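Local atomic coordinates of rhamnogalacturonan endolyase YesW (Bacillus subtilis, PDB entry 2ZUX), a protein that cleaves type I rhamnogalacturonan of plant cell-wall pectin by endo-acting elimination, acting as a secreted, calcium- or manganese-dependent lyase. Residues D116-G124 against F181-A192; D123-W134 against V151-D159. All blocks are in the same frame, centred on the assembly; numbering follows the deposited sequence.

Contact 1. Residues D116-G124 against F181-A192. With CA (calcium ion), chain G; CA (calcium ion), chain H; CA (calcium ion), chain D.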
loop_
_atom_site.group_PDB
_atom_site.type_symbol
_atom_site.label_atom_id
_atom_site.label_comp_id
_atom_site.label_asym_id
_atom_site.label_seq_id
_atom_site.Cartn_x
_atom_site.Cartn_y
_atom_site.Cartn_z
ATOM N N ASP A 116 3.563 -7.500 6.952
ATOM C CA ASP A 116 3.285 -6.596 5.834
ATOM C C ASP A 116 4.165 -6.902 4.641
ATOM O O ASP A 116 5.351 -7.208 4.795
ATOM C CB ASP A 116 3.564 -5.151 6.242
ATOM C CG ASP A 116 2.722 -4.675 7.406
ATOM O OD1 ASP A 116 1.578 -5.140 7.581
ATOM O OD2 ASP A 116 3.223 -3.770 8.114
ATOM N N ALA A 117 3.600 -6.741 3.450
ATOM C CA ALA A 117 4.372 -6.847 2.222
ATOM C C ALA A 117 4.238 -5.609 1.347
ATOM O O ALA A 117 3.373 -4.750 1.558
ATOM C CB ALA A 117 3.995 -8.112 1.427
ATOM N N SER A 118 5.121 -5.544 0.358
ATOM C CA SER A 118 4.991 -4.620 -0.751
ATOM C C SER A 118 5.324 -5.383 -2.023
ATOM O O SER A 118 5.633 -6.584 -1.966
ATOM C CB SER A 118 5.929 -3.430 -0.570
ATOM O OG SER A 118 5.700 -2.457 -1.566
ATOM N N VAL A 119 5.221 -4.709 -3.165
ATOM C CA VAL A 119 5.627 -5.305 -4.439
ATOM C C VAL A 119 6.536 -4.382 -5.229
ATOM O O VAL A 119 6.456 -3.153 -5.131
ATOM C CB VAL A 119 4.430 -5.694 -5.337
ATOM C CG1 VAL A 119 3.748 -6.960 -4.829
ATOM C CG2 VAL A 119 3.460 -4.536 -5.475
ATOM N N GLY A 120 7.402 -5.001 -6.022
ATOM C CA GLY A 120 8.207 -4.302 -7.012
ATOM C C GLY A 120 8.680 -5.343 -7.994
ATOM O O GLY A 120 8.730 -6.529 -7.664
ATOM N N ASP A 121 8.971 -4.906 -9.210
ATOM C CA ASP A 121 9.530 -5.778 -10.222
ATOM C C ASP A 121 11.041 -5.598 -10.159
ATOM O O ASP A 121 11.574 -4.624 -10.686
ATOM C CB ASP A 121 8.978 -5.408 -11.595
ATOM C CG ASP A 121 9.520 -6.278 -12.702
ATOM O OD1 ASP A 121 10.073 -7.360 -12.419
ATOM O OD2 ASP A 121 9.367 -5.870 -13.871
ATOM N N VAL A 122 11.712 -6.511 -9.463
ATOM C CA VAL A 122 13.136 -6.339 -9.184
ATOM C C VAL A 122 14.046 -6.725 -10.349
ATOM O O VAL A 122 15.215 -6.324 -10.378
ATOM C CB VAL A 122 13.584 -7.065 -7.900
ATOM C CG1 VAL A 122 12.712 -6.635 -6.714
ATOM C CG2 VAL A 122 13.573 -8.582 -8.088
ATOM N N ASP A 123 13.519 -7.494 -11.296
ATOM C CA ASP A 123 14.324 -7.968 -12.428
ATOM C C ASP A 123 13.845 -7.441 -13.779
ATOM O O ASP A 123 14.474 -7.702 -14.808
ATOM C CB ASP A 123 14.478 -9.501 -12.427
ATOM C CG ASP A 123 13.155 -10.247 -12.400
ATOM O OD1 ASP A 123 12.076 -9.629 -12.268
ATOM O OD2 ASP A 123 13.192 -11.492 -12.489
ATOM N N GLY A 124 12.746 -6.692 -13.777
ATOM C CA GLY A 124 12.315 -5.949 -14.962
ATOM C C GLY A 124 11.573 -6.735 -16.028
ATOM O O GLY A 124 11.523 -6.305 -17.185
ATOM N N PHE A 181 9.134 0.352 4.859
ATOM C CA PHE A 181 9.956 -0.019 3.704
ATOM C C PHE A 181 9.331 0.344 2.373
ATOM O O PHE A 181 8.172 0.036 2.101
ATOM C CB PHE A 181 10.402 -1.491 3.773
ATOM C CG PHE A 181 9.271 -2.502 3.761
ATOM C CD1 PHE A 181 8.986 -3.220 2.607
ATOM C CD2 PHE A 181 8.521 -2.764 4.908
ATOM C CE1 PHE A 181 7.961 -4.161 2.589
ATOM C CE2 PHE A 181 7.481 -3.698 4.888
ATOM C CZ PHE A 181 7.205 -4.390 3.730
ATOM N N MET A 182 10.119 1.036 1.553
ATOM C CA MET A 182 9.673 1.510 0.254
ATOM C C MET A 182 10.268 0.660 -0.843
ATOM O O MET A 182 11.482 0.460 -0.900
ATOM C CB MET A 182 10.063 2.975 0.055
ATOM C CG MET A 182 9.228 3.950 0.875
ATOM S SD MET A 182 7.460 3.867 0.491
ATOM C CE MET A 182 6.800 3.174 2.010
ATOM N N VAL A 183 9.400 0.168 -1.714
ATOM C CA VAL A 183 9.830 -0.640 -2.849
ATOM C C VAL A 183 9.418 0.091 -4.112
ATOM O O VAL A 183 8.232 0.338 -4.333
ATOM C CB VAL A 183 9.205 -2.058 -2.811
ATOM C CG1 VAL A 183 9.729 -2.903 -3.969
ATOM C CG2 VAL A 183 9.483 -2.739 -1.467
ATOM N N TYR A 184 10.391 0.456 -4.940
ATOM C CA TYR A 184 10.080 1.274 -6.104
ATOM C C TYR A 184 11.293 1.373 -6.991
ATOM O O TYR A 184 12.423 1.286 -6.518
ATOM C CB TYR A 184 9.650 2.693 -5.673
ATOM C CG TYR A 184 8.594 3.268 -6.588
ATOM C CD1 TYR A 184 7.252 2.946 -6.410
ATOM C CD2 TYR A 184 8.932 4.119 -7.646
ATOM C CE1 TYR A 184 6.277 3.448 -7.249
ATOM C CE2 TYR A 184 7.953 4.621 -8.503
ATOM C CZ TYR A 184 6.626 4.285 -8.291
ATOM O OH TYR A 184 5.627 4.753 -9.119
ATOM N N ASP A 185 11.046 1.566 -8.285
ATOM C CA ASP A 185 12.123 1.885 -9.216
ATOM C C ASP A 185 12.428 3.378 -9.093
ATOM O O ASP A 185 11.898 4.196 -9.847
ATOM C CB ASP A 185 11.735 1.512 -10.645
ATOM C CG ASP A 185 12.828 1.800 -11.648
ATOM O OD1 ASP A 185 13.989 2.020 -11.241
ATOM O OD2 ASP A 185 12.494 1.811 -12.856
ATOM N N LEU A 186 13.277 3.725 -8.127
ATOM C CA LEU A 186 13.600 5.117 -7.835
ATOM C C LEU A 186 14.428 5.784 -8.920
ATOM O O LEU A 186 14.264 6.980 -9.161
ATOM C CB LEU A 186 14.344 5.231 -6.500
ATOM C CG LEU A 186 13.495 5.062 -5.238
ATOM C CD1 LEU A 186 14.393 4.834 -4.027
ATOM C CD2 LEU A 186 12.583 6.254 -5.016
ATOM N N ASP A 187 15.325 5.031 -9.555
ATOM C CA ASP A 187 16.253 5.633 -10.530
ATOM C C ASP A 187 15.809 5.510 -11.993
ATOM O O ASP A 187 16.414 6.134 -12.875
ATOM C CB ASP A 187 17.699 5.148 -10.324
ATOM C CG ASP A 187 17.865 3.658 -10.537
ATOM O OD1 ASP A 187 16.883 2.964 -10.866
ATOM O OD2 ASP A 187 19.006 3.174 -10.370
ATOM N N GLY A 188 14.755 4.735 -12.244
ATOM C CA GLY A 188 14.151 4.656 -13.574
ATOM C C GLY A 188 14.850 3.764 -14.577
ATOM O O GLY A 188 14.768 4.013 -15.783
ATOM N N ASP A 189 15.504 2.709 -14.101
ATOM C CA ASP A 189 16.154 1.753 -15.002
ATOM C C ASP A 189 15.273 0.540 -15.318
ATOM O O ASP A 189 15.683 -0.349 -16.071
ATOM C CB ASP A 189 17.503 1.298 -14.435
ATOM C CG ASP A 189 17.358 0.337 -13.273
ATOM O OD1 ASP A 189 16.324 0.392 -12.551
ATOM O OD2 ASP A 189 18.289 -0.468 -13.064
ATOM N N GLY A 190 14.068 0.503 -14.742
ATOM C CA GLY A 190 13.116 -0.587 -14.967
ATOM C C GLY A 190 13.084 -1.657 -13.888
ATOM O O GLY A 190 12.292 -2.599 -13.968
ATOM N N LYS A 191 13.946 -1.515 -12.880
ATOM C CA LYS A 191 14.033 -2.484 -11.790
ATOM C C LYS A 191 13.836 -1.802 -10.441
ATOM O O LYS A 191 14.423 -0.761 -10.183
ATOM C CB LYS A 191 15.385 -3.200 -11.812
ATOM C CG LYS A 191 15.599 -4.064 -13.057
ATOM C CD LYS A 191 16.994 -4.643 -13.112
ATOM C CE LYS A 191 17.219 -5.397 -14.413
ATOM N NZ LYS A 191 18.631 -5.859 -14.529
ATOM N N ALA A 192 13.018 -2.406 -9.588
ATOM C CA ALA A 192 12.756 -1.862 -8.255
ATOM C C ALA A 192 13.941 -2.017 -7.322
ATOM O O ALA A 192 14.679 -3.010 -7.383
ATOM C CB ALA A 192 11.545 -2.528 -7.649
HETATM CA CA CA G . 15.972 0.916 -10.360
HETATM CA CA CA H . 9.805 -9.668 -11.847
HETATM CA CA CA D . 2.200 -1.822 8.974
HETATM O O HOH W 1 6.783 -0.207 -0.388
HETATM O O HOH W 2 5.659 -0.568 -4.122
HETATM O O HOH W 3 17.029 -4.899 -8.906
HETATM O O HOH W 4 1.920 -2.875 11.010
HETATM O O HOH W 5 4.395 -1.264 9.724
HETATM O O HOH W 6 17.998 -0.458 -10.467
HETATM O O HOH W 7 9.294 -11.934 -12.385
#
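Ala192 and Asp121 make the direct backbone bond between 116-124 and 181-192: Ala192 N reaches Asp121 O at 2.9 Å, nearly straight at the hydrogen (167°), although the donor sits 43° out of the carbonyl plane. Lys191 CA adds a CA-H...O contact to Asp121 O at 3.4 Å. Where the strands face each other, water replaces direct bonding. Ser118 OG donates to one water, which also takes the N-H of Val183 and gives to Phe181 O. The same hydroxyl accepts a longer bond from a second water, which also donates to the carbonyls of Val119 and Val183. The strands 116-120 and 182-184 belong to adjacent sheets of the beta-propeller and run nearly parallel, their axes 6.1 Å apart, so the contact is a seam between two blades. Small side chains pack in that seam. Val183 straddles the strand, CG2 against Ser118 CB and CG1 on Gly120 CA at 3.7 Å; Ala192 CB lies 3.8 Å from Gly120 CA, and a CB on Gly120 would probably run into both. Other side chains meet carbonyl oxygens. With CG between the backbone N and the carbonyl carbon (chi1 62°), the Phe181 ring reaches across to strand 116-120 and brings CZ edge-on to Asp116 O at 3.5 Å. Farther along, the extended Lys191 lays its CB and CG beside Val122 O and its CE beside Asp123 O. Metal ligation ties down both segments: Asp185, Asp187, Asp189 and Lys191 O, with Glu193, hold one calcium in a DxDxDG-type loop, Asp121 and Asp123 bind a second, and Asp116 OD2, which also accepts a hydrogen bond from Lys133 NZ, binds a third.

Contact 2. Residues D123-W134 against V151-D159. With CA (calcium ion), chain H.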
loop_
_atom_site.group_PDB
_atom_site.type_symbol
_atom_site.label_atom_id
_atom_site.label_comp_id
_atom_site.label_asym_id
_atom_site.label_seq_id
_atom_site.Cartn_x
_atom_site.Cartn_y
_atom_site.Cartn_z
ATOM N N ASP A 123 13.519 -7.494 -11.296
ATOM C CA ASP A 123 14.324 -7.968 -12.428
ATOM C C ASP A 123 13.845 -7.441 -13.779
ATOM O O ASP A 123 14.474 -7.702 -14.808
ATOM C CB ASP A 123 14.478 -9.501 -12.427
ATOM C CG ASP A 123 13.155 -10.247 -12.400
ATOM O OD1 ASP A 123 12.076 -9.629 -12.268
ATOM O OD2 ASP A 123 13.192 -11.492 -12.489
ATOM N N GLY A 124 12.746 -6.692 -13.777
ATOM C CA GLY A 124 12.315 -5.949 -14.962
ATOM C C GLY A 124 11.573 -6.735 -16.028
ATOM O O GLY A 124 11.523 -6.305 -17.185
ATOM N N ASP A 125 10.975 -7.863 -15.652
ATOM C CA ASP A 125 10.245 -8.685 -16.625
ATOM C C ASP A 125 8.747 -8.374 -16.676
ATOM O O ASP A 125 7.996 -9.000 -17.426
ATOM C CB ASP A 125 10.473 -10.176 -16.362
ATOM C CG ASP A 125 9.846 -10.652 -15.062
ATOM O OD1 ASP A 125 9.535 -9.817 -14.177
ATOM O OD2 ASP A 125 9.652 -11.875 -14.914
ATOM N N GLY A 126 8.310 -7.411 -15.871
ATOM C CA GLY A 126 6.908 -7.023 -15.873
ATOM C C GLY A 126 5.992 -7.836 -14.971
ATOM O O GLY A 126 4.770 -7.645 -15.015
ATOM N N GLN A 127 6.569 -8.726 -14.158
ATOM C CA GLN A 127 5.832 -9.465 -13.126
ATOM C C GLN A 127 6.366 -9.056 -11.757
ATOM O O GLN A 127 7.577 -9.030 -11.543
ATOM C CB GLN A 127 5.987 -10.978 -13.322
ATOM C CG GLN A 127 5.349 -11.815 -12.219
ATOM C CD GLN A 127 5.560 -13.293 -12.414
ATOM O OE1 GLN A 127 4.912 -13.914 -13.255
ATOM N NE2 GLN A 127 6.453 -13.877 -11.621
ATOM N N TYR A 128 5.469 -8.745 -10.830
ATOM C CA TYR A 128 5.882 -8.320 -9.498
ATOM C C TYR A 128 6.492 -9.430 -8.661
ATOM O O TYR A 128 6.040 -10.578 -8.705
ATOM C CB TYR A 128 4.700 -7.731 -8.731
ATOM C CG TYR A 128 4.228 -6.408 -9.273
ATOM C CD1 TYR A 128 5.050 -5.284 -9.224
ATOM C CD2 TYR A 128 2.960 -6.275 -9.823
ATOM C CE1 TYR A 128 4.633 -4.070 -9.720
ATOM C CE2 TYR A 128 2.527 -5.062 -10.319
ATOM C CZ TYR A 128 3.364 -3.964 -10.273
ATOM O OH TYR A 128 2.938 -2.753 -10.766
ATOM N N GLU A 129 7.508 -9.051 -7.891
ATOM C CA GLU A 129 8.013 -9.825 -6.772
ATOM C C GLU A 129 7.344 -9.311 -5.496
ATOM O O GLU A 129 6.908 -8.156 -5.430
ATOM C CB GLU A 129 9.529 -9.660 -6.640
ATOM C CG GLU A 129 10.372 -10.502 -7.593
ATOM C CD GLU A 129 10.164 -10.159 -9.055
ATOM O OE1 GLU A 129 10.429 -9.004 -9.466
ATOM O OE2 GLU A 129 9.752 -11.063 -9.815
ATOM N N LEU A 130 7.269 -10.175 -4.490
ATOM C CA LEU A 130 6.777 -9.805 -3.170
ATOM C C LEU A 130 7.944 -9.517 -2.237
ATOM O O LEU A 130 8.869 -10.324 -2.127
ATOM C CB LEU A 130 5.924 -10.935 -2.602
ATOM C CG LEU A 130 4.510 -10.999 -3.175
ATOM C CD1 LEU A 130 3.920 -12.398 -3.035
ATOM C CD2 LEU A 130 3.610 -9.937 -2.532
ATOM N N ILE A 131 7.893 -8.359 -1.580
ATOM C CA ILE A 131 8.870 -7.991 -0.562
ATOM C C ILE A 131 8.142 -8.109 0.774
ATOM O O ILE A 131 7.185 -7.362 1.028
ATOM C CB ILE A 131 9.422 -6.553 -0.782
ATOM C CG1 ILE A 131 9.964 -6.365 -2.212
ATOM C CG2 ILE A 131 10.481 -6.197 0.270
ATOM C CD1 ILE A 131 11.082 -7.317 -2.623
ATOM N N LEU A 132 8.576 -9.053 1.608
ATOM C CA LEU A 132 7.865 -9.418 2.821
ATOM C C LEU A 132 8.618 -9.080 4.092
ATOM O O LEU A 132 9.803 -9.401 4.223
ATOM C CB LEU A 132 7.591 -10.922 2.807
ATOM C CG LEU A 132 6.899 -11.529 4.033
ATOM C CD1 LEU A 132 5.457 -11.055 4.109
ATOM C CD2 LEU A 132 6.970 -13.046 3.979
ATOM N N LYS A 133 7.914 -8.449 5.030
ATOM C CA LYS A 133 8.459 -8.197 6.358
ATOM C C LYS A 133 8.011 -9.311 7.291
ATOM O O LYS A 133 6.822 -9.633 7.357
ATOM C CB LYS A 133 7.993 -6.832 6.878
ATOM C CG LYS A 133 8.539 -6.450 8.263
ATOM C CD LYS A 133 8.007 -5.090 8.737
ATOM C CE LYS A 133 6.554 -5.198 9.164
ATOM N NZ LYS A 133 5.949 -3.867 9.505
ATOM N N TRP A 134 8.978 -9.896 8.000
ATOM C CA TRP A 134 8.700 -10.861 9.061
ATOM C C TRP A 134 8.605 -10.128 10.396
ATOM O O TRP A 134 9.357 -9.170 10.650
ATOM C CB TRP A 134 9.822 -11.898 9.139
ATOM C CG TRP A 134 9.853 -12.827 7.971
ATOM C CD1 TRP A 134 10.612 -12.713 6.844
ATOM C CD2 TRP A 134 9.075 -14.022 7.820
ATOM N NE1 TRP A 134 10.363 -13.780 5.996
ATOM C CE2 TRP A 134 9.413 -14.587 6.567
ATOM C CE3 TRP A 134 8.123 -14.669 8.619
ATOM C CZ2 TRP A 134 8.840 -15.783 6.099
ATOM C CZ3 TRP A 134 7.549 -15.850 8.149
ATOM C CH2 TRP A 134 7.909 -16.388 6.900
ATOM N N VAL A 151 14.181 -7.792 12.847
ATOM C CA VAL A 151 13.248 -7.625 11.736
ATOM C C VAL A 151 13.932 -8.143 10.476
ATOM O O VAL A 151 15.072 -7.772 10.180
ATOM C CB VAL A 151 12.863 -6.148 11.562
ATOM C CG1 VAL A 151 11.871 -5.954 10.401
ATOM C CG2 VAL A 151 12.291 -5.599 12.856
ATOM N N LEU A 152 13.250 -9.031 9.763
ATOM C CA LEU A 152 13.779 -9.617 8.537
ATOM C C LEU A 152 12.903 -9.205 7.372
ATOM O O LEU A 152 11.679 -9.165 7.507
ATOM C CB LEU A 152 13.806 -11.145 8.653
ATOM C CG LEU A 152 14.426 -11.676 9.954
ATOM C CD1 LEU A 152 14.171 -13.142 10.116
ATOM C CD2 LEU A 152 15.913 -11.399 9.997
ATOM N N ILE A 153 13.536 -8.900 6.243
ATOM C CA ILE A 153 12.839 -8.530 5.012
ATOM C C ILE A 153 13.320 -9.479 3.931
ATOM O O ILE A 153 14.530 -9.585 3.690
ATOM C CB ILE A 153 13.185 -7.082 4.546
ATOM C CG1 ILE A 153 13.047 -6.046 5.679
ATOM C CG2 ILE A 153 12.395 -6.726 3.278
ATOM C CD1 ILE A 153 11.646 -5.842 6.175
ATOM N N ASP A 154 12.375 -10.164 3.286
ATOM C CA ASP A 154 12.697 -11.106 2.208
ATOM C C ASP A 154 12.134 -10.635 0.878
ATOM O O ASP A 154 11.147 -9.903 0.841
ATOM C CB ASP A 154 12.056 -12.473 2.467
ATOM C CG ASP A 154 12.675 -13.240 3.616
ATOM O OD1 ASP A 154 13.631 -12.773 4.264
ATOM O OD2 ASP A 154 12.182 -14.360 3.872
ATOM N N ALA A 155 12.729 -11.112 -0.213
ATOM C CA ALA A 155 12.123 -10.986 -1.540
ATOM C C ALA A 155 11.826 -12.361 -2.101
ATOM O O ALA A 155 12.702 -13.233 -2.092
ATOM C CB ALA A 155 13.030 -10.232 -2.481
ATOM N N TYR A 156 10.603 -12.535 -2.601
ATOM C CA TYR A 156 10.187 -13.777 -3.267
ATOM C C TYR A 156 9.662 -13.508 -4.666
ATOM O O TYR A 156 8.908 -12.556 -4.890
ATOM C CB TYR A 156 9.074 -14.480 -2.480
ATOM C CG TYR A 156 9.520 -14.984 -1.142
ATOM C CD1 TYR A 156 10.047 -16.267 -1.007
ATOM C CD2 TYR A 156 9.424 -14.179 -0.004
ATOM C CE1 TYR A 156 10.482 -16.731 0.222
ATOM C CE2 TYR A 156 9.856 -14.633 1.222
ATOM C CZ TYR A 156 10.376 -15.914 1.330
ATOM O OH TYR A 156 10.811 -16.365 2.555
ATOM N N LYS A 157 10.051 -14.362 -5.606
ATOM C CA LYS A 157 9.345 -14.444 -6.873
ATOM C C LYS A 157 8.049 -15.203 -6.641
ATOM O O LYS A 157 7.934 -15.965 -5.678
ATOM C CB LYS A 157 10.195 -15.161 -7.919
ATOM C CG LYS A 157 11.383 -14.350 -8.370
ATOM C CD LYS A 157 12.160 -15.063 -9.466
ATOM C CE LYS A 157 12.923 -14.064 -10.309
ATOM N NZ LYS A 157 11.994 -13.203 -11.104
ATOM N N LEU A 158 7.072 -15.010 -7.523
ATOM C CA LEU A 158 5.788 -15.690 -7.368
ATOM C C LEU A 158 5.922 -17.214 -7.472
ATOM O O LEU A 158 5.090 -17.948 -6.939
ATOM C CB LEU A 158 4.746 -15.151 -8.355
ATOM C CG LEU A 158 4.478 -13.642 -8.287
ATOM C CD1 LEU A 158 3.267 -13.311 -9.158
ATOM C CD2 LEU A 158 4.275 -13.138 -6.850
ATOM N N ASP A 159 7.003 -17.689 -8.095
ATOM C CA ASP A 159 7.230 -19.135 -8.201
ATOM C C ASP A 159 7.815 -19.741 -6.918
ATOM O O ASP A 159 8.062 -20.949 -6.846
ATOM C CB ASP A 159 8.068 -19.482 -9.443
ATOM C CG ASP A 159 9.538 -19.099 -9.313
ATOM O OD1 ASP A 159 9.955 -18.538 -8.279
ATOM O OD2 ASP A 159 10.297 -19.378 -10.263
HETATM CA CA CA H . 9.805 -9.668 -11.847
HETATM O O HOH W 7 9.294 -11.934 -12.385
HETATM O O HOH W 8 7.685 -12.695 -9.268
HETATM O O HOH W 9 7.954 -16.342 -10.724
#
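Trp134 lies edge-on beside Leu152 and bonds to Asp154 in the antiparallel pairing of strands 129-134 and 152-156. Its backbone N donates to Leu152 O at 2.8 Å, and bonds of like length, in both directions, pair Leu132 with Asp154 and Leu130 with Tyr156. Out along the indole, Trp134 CB lies 3.7 Å from Leu152 O, and CD1 rests 4.0 Å from Leu152 CB. With CG anti to the carbonyl carbon (chi1 -70°), the ring swings toward the neighbouring strand. Trp134 NE1 donates to Asp154 OD2 at 2.9 Å, within 14° of the indole plane but coming down on the carboxylate from above its own plane. At the far rim Trp134 CZ2 stands 4.1 Å from Tyr156 OH. Leu132 CD2 sits over one face of the Trp134 indole, offset toward the rim. A leucine here lacks the indole N-H, and would probably leave Asp154 OD2 without that donor and open a gap beside Leu132 and Tyr156. Asp154 is held further by a salt bridge to Arg165 and by a weak bond from Tyr156 OH, which also bonds to Asp97 N. On the other face of the sheet, Ile131 touches Ile153 CG2 with its own CG2 at 3.6 Å and Ala155 with CD1. At the calcium end, Lys157 bends at its last torsion to salt-bridge Asp123, with a long, weak second bond to Glu129 OE2; Asp125, Gln127 O and both oxygens of Glu129 complete that metal's protein ligands with Asp121. Water joins Gln127, Tyr128 O and Glu129 to Leu158 N. Leu158, set against Tyr128 O and Leu130, also meets Ile527 of strand 524-528; strand 109-120 flanks 129-134 on one side, and strand 162-167 flanks 152-156 on the other.

In the fold
Contacts 1 and 2 lie with centres about 9 Å apart and share one calcium loop. Asp123 and Gly124 belong to both, and the loop is closed from each side: Asp121 OD2 probably bonds to Gly126 N at 2.7 Å and Val122 N to Glu129 OE1 at 2.8 Å. Contact 2 continues the same sheet from strand 109-120, which contact 1 sets against the next blade, through 129-136 to 152-156. At the far ends, the side chains of Asp116 in contact 1 and Lys133 in contact 2 lie about 8 and 7 Å from a bound rhamnose, and Asn115 and Asp135, which bind substrate, directly adjoin Asp116 and Trp134 in sequence. The calciums may be structural.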